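Local coordinates for protein demethylmenaquinone Methyltransferase (Thermus thermophilus, PDB 1J3L) that is of unknown function but belongs to the RraA-like family of mixed alpha/beta proteins and assembles as a trimer, at residues E2-T5 against T6-S9; A78-A81 against W82-W86; V95-T98 against E99-R102. All coordinates share one frame; numbering follows the deposited sequence.

Contact 1. Residues E2-T5 against T6-S9; sequences EART and TDLS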
ATOM      1  N   GLU A   2     -19.066  15.297  -6.418  1.00 87.79           N
ATOM      2  CA  GLU A   2     -19.397  15.641  -7.796  1.00 81.58           C
ATOM      3  C   GLU A   2     -19.095  14.469  -8.724  1.00 77.54           C
ATOM      4  O   GLU A   2     -19.242  13.316  -8.330  1.00 80.43           O
ATOM      5  CB  GLU A   2     -18.584  16.851  -8.244  1.00 77.81           C
ATOM      6  CG  GLU A   2     -17.090  16.615  -8.266  1.00 81.07           C
ATOM      7  CD  GLU A   2     -16.357  17.680  -9.044  1.00 85.13           C
ATOM      8  OE1 GLU A   2     -16.324  18.838  -8.581  1.00 85.06           O
ATOM      9  OE2 GLU A   2     -15.821  17.358 -10.126  1.00 91.32           O
ATOM     10  N   ALA A   3     -18.691  14.755  -9.959  1.00 70.73           N
ATOM     11  CA  ALA A   3     -18.347  13.700 -10.911  1.00 63.23           C
ATOM     12  C   ALA A   3     -17.629  12.576 -10.195  1.00 57.91           C
ATOM     13  O   ALA A   3     -17.027  12.775  -9.138  1.00 60.55           O
ATOM     14  CB  ALA A   3     -17.444  14.275 -12.015  1.00 68.60           C
ATOM     15  N   ARG A   4     -17.665  11.404 -10.792  1.00 50.12           N
ATOM     16  CA  ARG A   4     -17.006  10.297 -10.191  1.00 47.48           C
ATOM     17  C   ARG A   4     -16.489   9.386 -11.253  1.00 46.31           C
ATOM     18  O   ARG A   4     -16.985   9.323 -12.397  1.00 47.64           O
ATOM     19  CB  ARG A   4     -17.911   9.456  -9.328  1.00 43.07           C
ATOM     20  CG  ARG A   4     -17.971   9.873  -7.893  1.00 54.99           C
ATOM     21  CD  ARG A   4     -16.613  10.002  -7.206  1.00 68.39           C
ATOM     22  NE  ARG A   4     -16.450   9.130  -6.038  1.00 68.54           N
ATOM     23  CZ  ARG A   4     -17.387   8.885  -5.122  1.00 75.15           C
ATOM     24  NH1 ARG A   4     -18.589   9.439  -5.215  1.00 63.81           N
ATOM     25  NH2 ARG A   4     -17.124   8.069  -4.110  1.00 79.98           N
ATOM     26  N   THR A   5     -15.514   8.611 -10.825  1.00 40.65           N
ATOM     27  CA  THR A   5     -14.853   7.693 -11.683  1.00 35.22           C
ATOM     28  C   THR A   5     -15.831   6.544 -11.896  1.00 36.98           C
ATOM     29  O   THR A   5     -15.996   6.113 -13.025  1.00 26.42           O
ATOM     30  CB  THR A   5     -13.515   7.300 -10.990  1.00 33.03           C
ATOM     31  OG1 THR A   5     -12.520   6.955 -11.962  1.00 44.96           O
ATOM     32  CG2 THR A   5     -13.758   6.184 -10.003  1.00 10.77           C
ATOM     33  N   THR A   6     -16.452   6.061 -10.815  1.00 31.55           N
ATOM     34  CA  THR A   6     -17.377   4.946 -10.876  1.00 33.07           C
ATOM     35  C   THR A   6     -18.591   5.236 -11.767  1.00 38.12           C
ATOM     36  O   THR A   6     -18.797   4.568 -12.777  1.00 34.35           O
ATOM     37  CB  THR A   6     -17.811   4.532  -9.443  1.00 24.40           C
ATOM     38  OG1 THR A   6     -18.323   5.668  -8.739  1.00 25.63           O
ATOM     39  CG2 THR A   6     -16.623   3.979  -8.679  1.00 30.10           C
ATOM     40  N   ASP A   7     -19.388   6.239 -11.411  1.00 39.81           N
ATOM     41  CA  ASP A   7     -20.571   6.577 -12.207  1.00 40.45           C
ATOM     42  C   ASP A   7     -20.240   6.661 -13.682  1.00 43.91           C
ATOM     43  O   ASP A   7     -20.850   5.985 -14.511  1.00 54.69           O
ATOM     44  CB  ASP A   7     -21.172   7.922 -11.785  1.00 37.33           C
ATOM     45  CG  ASP A   7     -21.468   7.990 -10.308  1.00 40.80           C
ATOM     46  OD1 ASP A   7     -21.699   6.925  -9.706  1.00 31.00           O
ATOM     47  OD2 ASP A   7     -21.480   9.112  -9.755  1.00 42.15           O
ATOM     48  N   LEU A   8     -19.267   7.502 -14.002  1.00 40.04           N
ATOM     49  CA  LEU A   8     -18.861   7.700 -15.378  1.00 39.32           C
ATOM     50  C   LEU A   8     -18.343   6.426 -16.019  1.00 37.34           C
ATOM     51  O   LEU A   8     -18.364   6.288 -17.241  1.00 42.56           O
ATOM     52  CB  LEU A   8     -17.830   8.829 -15.458  1.00 37.43           C
ATOM     53  CG  LEU A   8     -18.468  10.182 -15.118  1.00 44.49           C
ATOM     54  CD1 LEU A   8     -17.439  11.287 -15.184  1.00 41.47           C
ATOM     55  CD2 LEU A   8     -19.605  10.470 -16.095  1.00 39.60           C
ATOM     56  N   SER A   9     -17.881   5.487 -15.204  1.00 36.62           N
ATOM     57  CA  SER A   9     -17.403   4.229 -15.760  1.00 38.96           C
ATOM     58  C   SER A   9     -18.617   3.451 -16.263  1.00 39.95           C
ATOM     59  O   SER A   9     -18.543   2.765 -17.283  1.00 44.39           O
ATOM     60  CB  SER A   9     -16.664   3.404 -14.710  1.00 37.87           C
ATOM     61  OG  SER A   9     -16.175   2.206 -15.286  1.00 43.83           O
TER

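Contact 2. Residues A78-A81 against W82-W86; sequences ARRA and WEKGW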
ATOM      1  N   ALA A  78       5.921  20.782  -7.916  1.00 21.04           N
ATOM      2  CA  ALA A  78       4.522  20.724  -7.521  1.00 26.55           C
ATOM      3  C   ALA A  78       3.957  22.145  -7.483  1.00 20.83           C
ATOM      4  O   ALA A  78       2.889  22.418  -8.044  1.00 22.20           O
ATOM      5  CB  ALA A  78       4.384  20.067  -6.155  1.00 30.11           C
ATOM      6  N   ARG A  79       4.682  23.043  -6.821  1.00 22.82           N
ATOM      7  CA  ARG A  79       4.258  24.426  -6.713  1.00 20.68           C
ATOM      8  C   ARG A  79       4.235  25.080  -8.085  1.00 14.70           C
ATOM      9  O   ARG A  79       3.352  25.856  -8.374  1.00 15.72           O
ATOM     10  CB  ARG A  79       5.198  25.201  -5.784  1.00 22.42           C
ATOM     11  CG  ARG A  79       5.148  24.750  -4.326  1.00 31.32           C
ATOM     12  CD  ARG A  79       6.025  25.618  -3.384  1.00 34.25           C
ATOM     13  NE  ARG A  79       7.472  25.372  -3.479  1.00 25.84           N
ATOM     14  CZ  ARG A  79       8.131  24.430  -2.811  1.00 30.96           C
ATOM     15  NH1 ARG A  79       7.469  23.641  -1.985  1.00 44.21           N
ATOM     16  NH2 ARG A  79       9.440  24.254  -2.992  1.00 50.03           N
ATOM     17  N   ARG A  80       5.207  24.762  -8.934  1.00 15.60           N
ATOM     18  CA  ARG A  80       5.235  25.349 -10.266  1.00 26.10           C
ATOM     19  C   ARG A  80       3.993  24.913 -11.057  1.00 34.24           C
ATOM     20  O   ARG A  80       3.306  25.745 -11.652  1.00 28.35           O
ATOM     21  CB  ARG A  80       6.519  24.950 -11.006  1.00 30.68           C
ATOM     22  CG  ARG A  80       6.867  25.892 -12.136  1.00 46.14           C
ATOM     23  CD  ARG A  80       6.933  27.344 -11.658  1.00 34.20           C
ATOM     24  NE  ARG A  80       6.850  28.248 -12.799  1.00 35.48           N
ATOM     25  CZ  ARG A  80       6.287  29.450 -12.766  1.00 36.55           C
ATOM     26  NH1 ARG A  80       5.755  29.910 -11.644  1.00 24.77           N
ATOM     27  NH2 ARG A  80       6.229  30.181 -13.870  1.00 43.56           N
ATOM     28  N   ALA A  81       3.699  23.613 -11.034  1.00 23.28           N
ATOM     29  CA  ALA A  81       2.544  23.058 -11.739  1.00 26.10           C
ATOM     30  C   ALA A  81       1.278  23.774 -11.322  1.00 22.36           C
ATOM     31  O   ALA A  81       0.410  24.077 -12.153  1.00 21.11           O
ATOM     32  CB  ALA A  81       2.414  21.561 -11.450  1.00 23.25           C
ATOM     33  N   TRP A  82       1.180  24.052 -10.028  1.00 22.20           N
ATOM     34  CA  TRP A  82       0.024  24.746  -9.488  1.00 21.35           C
ATOM     35  C   TRP A  82      -0.058  26.189  -9.973  1.00 24.17           C
ATOM     36  O   TRP A  82      -1.134  26.655 -10.347  1.00 30.29           O
ATOM     37  CB  TRP A  82       0.060  24.723  -7.966  1.00 22.66           C
ATOM     38  CG  TRP A  82      -1.038  25.504  -7.335  1.00 27.65           C
ATOM     39  CD1 TRP A  82      -2.377  25.311  -7.498  1.00 28.56           C
ATOM     40  CD2 TRP A  82      -0.895  26.582  -6.404  1.00 29.67           C
ATOM     41  NE1 TRP A  82      -3.079  26.196  -6.723  1.00 30.71           N
ATOM     42  CE2 TRP A  82      -2.197  26.986  -6.039  1.00 26.30           C
ATOM     43  CE3 TRP A  82       0.206  27.240  -5.838  1.00 42.59           C
ATOM     44  CZ2 TRP A  82      -2.432  28.022  -5.134  1.00 37.00           C
ATOM     45  CZ3 TRP A  82      -0.026  28.273  -4.934  1.00 52.96           C
ATOM     46  CH2 TRP A  82      -1.337  28.651  -4.590  1.00 47.36           C
ATOM     47  N   GLU A  83       1.071  26.901  -9.953  1.00 28.81           N
ATOM     48  CA  GLU A  83       1.103  28.296 -10.402  1.00 28.96           C
ATOM     49  C   GLU A  83       0.733  28.375 -11.887  1.00 23.72           C
ATOM     50  O   GLU A  83       0.182  29.367 -12.340  1.00 21.95           O
ATOM     51  CB  GLU A  83       2.498  28.920 -10.190  1.00 26.89           C
ATOM     52  CG  GLU A  83       3.010  28.866  -8.746  1.00 32.91           C
ATOM     53  CD  GLU A  83       4.413  29.449  -8.570  1.00 37.47           C
ATOM     54  OE1 GLU A  83       5.319  29.119  -9.367  1.00 31.23           O
ATOM     55  OE2 GLU A  83       4.615  30.230  -7.613  1.00 46.01           O
ATOM     56  N   LYS A  84       1.047  27.327 -12.637  1.00 25.49           N
ATOM     57  CA  LYS A  84       0.745  27.288 -14.061  1.00 21.76           C
ATOM     58  C   LYS A  84      -0.670  26.780 -14.354  1.00 29.87           C
ATOM     59  O   LYS A  84      -1.058  26.633 -15.513  1.00 25.61           O
ATOM     60  CB  LYS A  84       1.778  26.428 -14.791  1.00 34.73           C
ATOM     61  CG  LYS A  84       3.077  27.161 -15.101  1.00 37.64           C
ATOM     62  CD  LYS A  84       2.815  28.295 -16.074  1.00 39.19           C
ATOM     63  CE  LYS A  84       4.061  29.090 -16.372  1.00 41.43           C
ATOM     64  NZ  LYS A  84       3.763  30.114 -17.398  1.00 40.14           N
ATOM     65  N   GLY A  85      -1.425  26.495 -13.295  1.00 23.45           N
ATOM     66  CA  GLY A  85      -2.806  26.057 -13.448  1.00 27.27           C
ATOM     67  C   GLY A  85      -3.115  24.581 -13.627  1.00 25.71           C
ATOM     68  O   GLY A  85      -4.275  24.203 -13.792  1.00 27.89           O
ATOM     69  N   TRP A  86      -2.095  23.738 -13.608  1.00 18.60           N
ATOM     70  CA  TRP A  86      -2.334  22.318 -13.771  1.00 23.07           C
ATOM     71  C   TRP A  86      -3.358  21.828 -12.756  1.00 22.83           C
ATOM     72  O   TRP A  86      -3.348  22.241 -11.593  1.00 29.98           O
ATOM     73  CB  TRP A  86      -1.019  21.538 -13.624  1.00 23.06           C
ATOM     74  CG  TRP A  86      -0.090  21.811 -14.738  1.00 14.92           C
ATOM     75  CD1 TRP A  86       0.723  22.893 -14.877  1.00 23.85           C
ATOM     76  CD2 TRP A  86       0.020  21.065 -15.956  1.00 16.56           C
ATOM     77  NE1 TRP A  86       1.330  22.877 -16.108  1.00 14.78           N
ATOM     78  CE2 TRP A  86       0.921  21.764 -16.786  1.00 14.54           C
ATOM     79  CE3 TRP A  86      -0.550  19.872 -16.417  1.00 20.02           C
ATOM     80  CZ2 TRP A  86       1.253  21.319 -18.067  1.00 11.66           C
ATOM     81  CZ3 TRP A  86      -0.219  19.429 -17.689  1.00 13.51           C
ATOM     82  CH2 TRP A  86       0.682  20.154 -18.499  1.00 19.83           C
TER

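Contact 3. Residues V95-T98 against E99-R102; sequences VRDT and EELR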
ATOM      1  N   VAL A  95       8.071  10.341  -6.414  1.00 15.02           N
ATOM      2  CA  VAL A  95       8.142  11.778  -6.156  1.00 19.48           C
ATOM      3  C   VAL A  95       8.890  11.978  -4.825  1.00 22.15           C
ATOM      4  O   VAL A  95       9.309  10.994  -4.215  1.00 21.10           O
ATOM      5  CB  VAL A  95       6.707  12.394  -6.034  1.00 21.33           C
ATOM      6  CG1 VAL A  95       5.897  12.119  -7.308  1.00  6.60           C
ATOM      7  CG2 VAL A  95       5.986  11.832  -4.812  1.00 14.87           C
ATOM      8  N   ARG A  96       9.091  13.228  -4.396  1.00 14.87           N
ATOM      9  CA  ARG A  96       9.740  13.494  -3.106  1.00 16.74           C
ATOM     10  C   ARG A  96       9.249  14.798  -2.451  1.00 21.89           C
ATOM     11  O   ARG A  96       8.526  15.572  -3.069  1.00 13.90           O
ATOM     12  CB  ARG A  96      11.273  13.484  -3.238  1.00 16.84           C
ATOM     13  CG  ARG A  96      11.906  14.657  -3.950  1.00 15.30           C
ATOM     14  CD  ARG A  96      13.406  14.482  -3.979  1.00 18.54           C
ATOM     15  NE  ARG A  96      14.094  15.720  -4.334  1.00 20.44           N
ATOM     16  CZ  ARG A  96      15.361  15.974  -4.032  1.00 24.98           C
ATOM     17  NH1 ARG A  96      16.082  15.070  -3.369  1.00 16.36           N
ATOM     18  NH2 ARG A  96      15.896  17.139  -4.371  1.00 18.91           N
ATOM     19  N   ASP A  97       9.649  15.034  -1.202  1.00 27.49           N
ATOM     20  CA  ASP A  97       9.226  16.209  -0.418  1.00 20.82           C
ATOM     21  C   ASP A  97       7.747  16.059  -0.094  1.00 20.93           C
ATOM     22  O   ASP A  97       6.988  17.023  -0.127  1.00 26.85           O
ATOM     23  CB  ASP A  97       9.407  17.535  -1.171  1.00 19.17           C
ATOM     24  CG  ASP A  97      10.816  17.736  -1.697  1.00 18.39           C
ATOM     25  OD1 ASP A  97      11.780  17.170  -1.137  1.00 23.11           O
ATOM     26  OD2 ASP A  97      10.950  18.489  -2.679  1.00 25.59           O
ATOM     27  N   THR A  98       7.342  14.840   0.216  1.00 19.62           N
ATOM     28  CA  THR A  98       5.955  14.570   0.541  1.00 18.03           C
ATOM     29  C   THR A  98       5.307  15.619   1.453  1.00 22.11           C
ATOM     30  O   THR A  98       4.166  16.006   1.219  1.00 20.25           O
ATOM     31  CB  THR A  98       5.807  13.175   1.166  1.00 14.62           C
ATOM     32  OG1 THR A  98       6.812  12.990   2.160  1.00 38.87           O
ATOM     33  CG2 THR A  98       5.979  12.105   0.113  1.00 27.48           C
ATOM     34  N   GLU A  99       6.012  16.082   2.483  1.00 19.54           N
ATOM     35  CA  GLU A  99       5.420  17.087   3.363  1.00 19.08           C
ATOM     36  C   GLU A  99       5.042  18.341   2.564  1.00 21.02           C
ATOM     37  O   GLU A  99       4.006  18.952   2.807  1.00 18.86           O
ATOM     38  CB  GLU A  99       6.364  17.481   4.511  1.00 23.00           C
ATOM     39  CG  GLU A  99       5.638  18.299   5.605  1.00 28.71           C
ATOM     40  CD  GLU A  99       6.561  18.902   6.654  1.00 39.35           C
ATOM     41  OE1 GLU A  99       7.499  18.211   7.114  1.00 37.00           O
ATOM     42  OE2 GLU A  99       6.330  20.074   7.031  1.00 37.89           O
ATOM     43  N   GLU A 100       5.880  18.724   1.607  1.00 19.11           N
ATOM     44  CA  GLU A 100       5.581  19.893   0.782  1.00 24.67           C
ATOM     45  C   GLU A 100       4.493  19.630  -0.277  1.00 23.86           C
ATOM     46  O   GLU A 100       3.668  20.502  -0.555  1.00 23.55           O
ATOM     47  CB  GLU A 100       6.856  20.403   0.098  1.00 21.29           C
ATOM     48  CG  GLU A 100       7.853  21.072   1.039  1.00 21.71           C
ATOM     49  CD  GLU A 100       9.186  21.345   0.357  1.00 35.03           C
ATOM     50  OE1 GLU A 100       9.174  21.786  -0.813  1.00 26.77           O
ATOM     51  OE2 GLU A 100      10.242  21.127   0.989  1.00 38.05           O
ATOM     52  N   LEU A 101       4.481  18.434  -0.856  1.00 17.13           N
ATOM     53  CA  LEU A 101       3.492  18.111  -1.876  1.00 21.55           C
ATOM     54  C   LEU A 101       2.070  18.216  -1.325  1.00 27.40           C
ATOM     55  O   LEU A 101       1.170  18.728  -2.001  1.00 20.13           O
ATOM     56  CB  LEU A 101       3.728  16.694  -2.426  1.00 11.04           C
ATOM     57  CG  LEU A 101       5.089  16.393  -3.080  1.00 20.10           C
ATOM     58  CD1 LEU A 101       5.078  14.967  -3.599  1.00 19.82           C
ATOM     59  CD2 LEU A 101       5.389  17.370  -4.231  1.00  3.78           C
ATOM     60  N   ARG A 102       1.893  17.738  -0.092  1.00 22.83           N
ATOM     61  CA  ARG A 102       0.598  17.725   0.589  1.00 21.66           C
ATOM     62  C   ARG A 102      -0.037  19.107   0.723  1.00 21.32           C
ATOM     63  O   ARG A 102      -1.256  19.236   0.789  1.00 16.64           O
ATOM     64  CB  ARG A 102       0.755  17.121   1.986  1.00 21.28           C
ATOM     65  CG  ARG A 102      -0.550  16.892   2.715  1.00 29.01           C
ATOM     66  CD  ARG A 102      -1.242  15.627   2.202  1.00 37.83           C
ATOM     67  NE  ARG A 102      -2.552  15.429   2.814  1.00 39.21           N
ATOM     68  CZ  ARG A 102      -3.595  16.228   2.610  1.00 54.59           C
ATOM     69  NH1 ARG A 102      -3.482  17.279   1.803  1.00 51.11           N
ATOM     70  NH2 ARG A 102      -4.751  15.985   3.219  1.00 40.77           N
TER
HETATM   71  O   HOH W   1      11.178  21.723  -2.496  1.00 39.05           O

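Contact 1. Residues E2-T5 against T6-S9
The backbone turns into a helix where Arg4 and Thr5 meet Leu8 and Ser9, four residues on. Leu8 N gives a weak bond to Arg4 O at 3.3 Å. Ser9 N lies 2.9 Å from Thr5 O, but the N-H points well off the acceptor, at 124°, and this bond is weak too. Ser9 N also makes a weak bond to Thr6 O, so it has weak bonds to two carbonyls, of Thr5 and Thr6. Leu8 lies against the same carbonyl as its own N-H: its CB and CG are both 3.2 Å from Arg4 O. From there its CD1 branch reaches back to the methyl of Ala3, 4.4 Å from CB, a loose apolar touch. Arg4 is the N-cap of helix 5-11, the first helix of this RraA-like chain. Its side chain starts toward the helix and then leaves it, since the chain bends at chi2 (-53°) and chi3. Hence Asp7 meets only the root of the arginine, with OD2 3.6 Å from Arg4 CB. The two charged groups stay apart, NH1 of Arg4 being 5.4 Å from OD2 of Asp7. The guanidinium instead forms a salt bridge with Glu147. Thr5 and Thr6 cross at about a right angle, and their CG2 methyls are 3.9 Å apart. OG1 of Thr6 faces back to Arg4 CB. Thr5 N bonds to the carboxylate of Asp146, while Leu8 rests on Leu144 and Leu151. Thr6 packs on Arg96 of the second subunit.

Contact 2. Residues A78-A81 against W82-W86
Arg80 and Glu83 form a salt bridge one helical turn apart. NH1 of Arg80 points at OE1 of Glu83, and the modelled 2.4 Å is very short, so the exact length is doubtful. The carboxylate comes to the edge of the guanidinium, near its plane, with the two planes almost perpendicular at 88°. Arg80 reaches it because its chain bends at chi2 (54°), while Glu83 runs extended beyond CG. Lys84 passes the guanidinium obliquely, its CE 3.5 Å from Arg80 NH2. The like charges of NH2 and Lys84 NZ are only 4.3 Å apart. Arg80 NE pairs with Glu52 and Lys84 NZ with Glu54, which probably eases the repulsion. Behind these groups run regular helical bonds, such as Glu83 N to Arg79 O at 3.0 Å. The helix then closes in a Schellman motif. Gly85 takes a positive phi (88°), Trp86 N bonds to Ala81 O at 2.9 Å, and Gly85 N bonds to Trp82 O. This brings the Trp86 indole against the last turn. Its edge meets Ala81 O, with CD1 3.0 Å away, and CD1 also touches the Ala81 methyl at 4.0 Å. The contact thus ends the helix of the beta-alpha-beta unit made by strand 58-63, helix 75-83 and strand 88-92. Trp86 packs on Gln58 and Leu60 of strand 58-63, with weak bonds from NE1 to the carbonyls of Leu51 and Glu53, and Trp82 lies on Val104, Pro105 and Ile106.

Contact 3. Residues V95-T98 against E99-R102
Asp97 and Glu100 both place CG beside the backbone N, anti to the carbonyl carbon (chi1 -54° and -71°), and this sets their side chains next to each other, pointing the same way. Their carboxylates stack, with planes only 19° apart. OD2 of Asp97 and OE1 of Glu100 are 4.2 Å from each other. A water donates to both, at 2.6 Å from Glu100 OE1 and 3.2 Å from Asp97 OD2, and so bridges the like charges. Each oxygen has a further partner, Arg79 in a salt bridge with Glu100 OE1 and Gly75 N in a bond to Asp97 OD2, and both would probably lessen the repulsion. Asp97 is the N-cap of the short helix 98-101, although its side chain makes no capping bond. Its positive phi marks the turn into the helix. Its carbonyl O takes Leu101 N at 3.0 Å and, more weakly, Glu100 N. Arg102 N bonds to Thr98 O at 3.1 Å. On the buried side Leu101 reaches back to the residues that lead into the helix. Its CD1 meets Val95 CG2 at 3.5 Å, a tight methyl contact, and its CG is 3.5 Å from Arg96 O. Glu99 forms a salt bridge with Arg30 of the third subunit, and Thr98 N bonds to Asp148 of that subunit. Within the chain, Val95 bonds by its backbone to Ala112 and Thr114, and both Val95 and Leu101 pack on strand 107-110, at Ala110 and Leu108.

All three contacts are partly buried and mark helix ends. Contacts 1 and 3 are N-terminal starts, while contact 2 is a C-terminal close. Contacts 2 and 3 touch: Arg79 of one pairs with Glu100 of the other, and Ala78 CB packs on Leu101 CD2 at 3.5 Å. Contact 1 stands apart, its nearest atoms about 13 Å from contact 2. It relies on weak backbone bonds and a leucine, whereas contact 2 adds a salt bridge between side chains and contact 3 a water-bridged acid pair. No other subunit reaches contact 2. Contacts 1 and 3 both lie at subunit interfaces, where Arg4 and Thr6 of one chain pack on Glu99 and Arg96 of a neighbouring subunit.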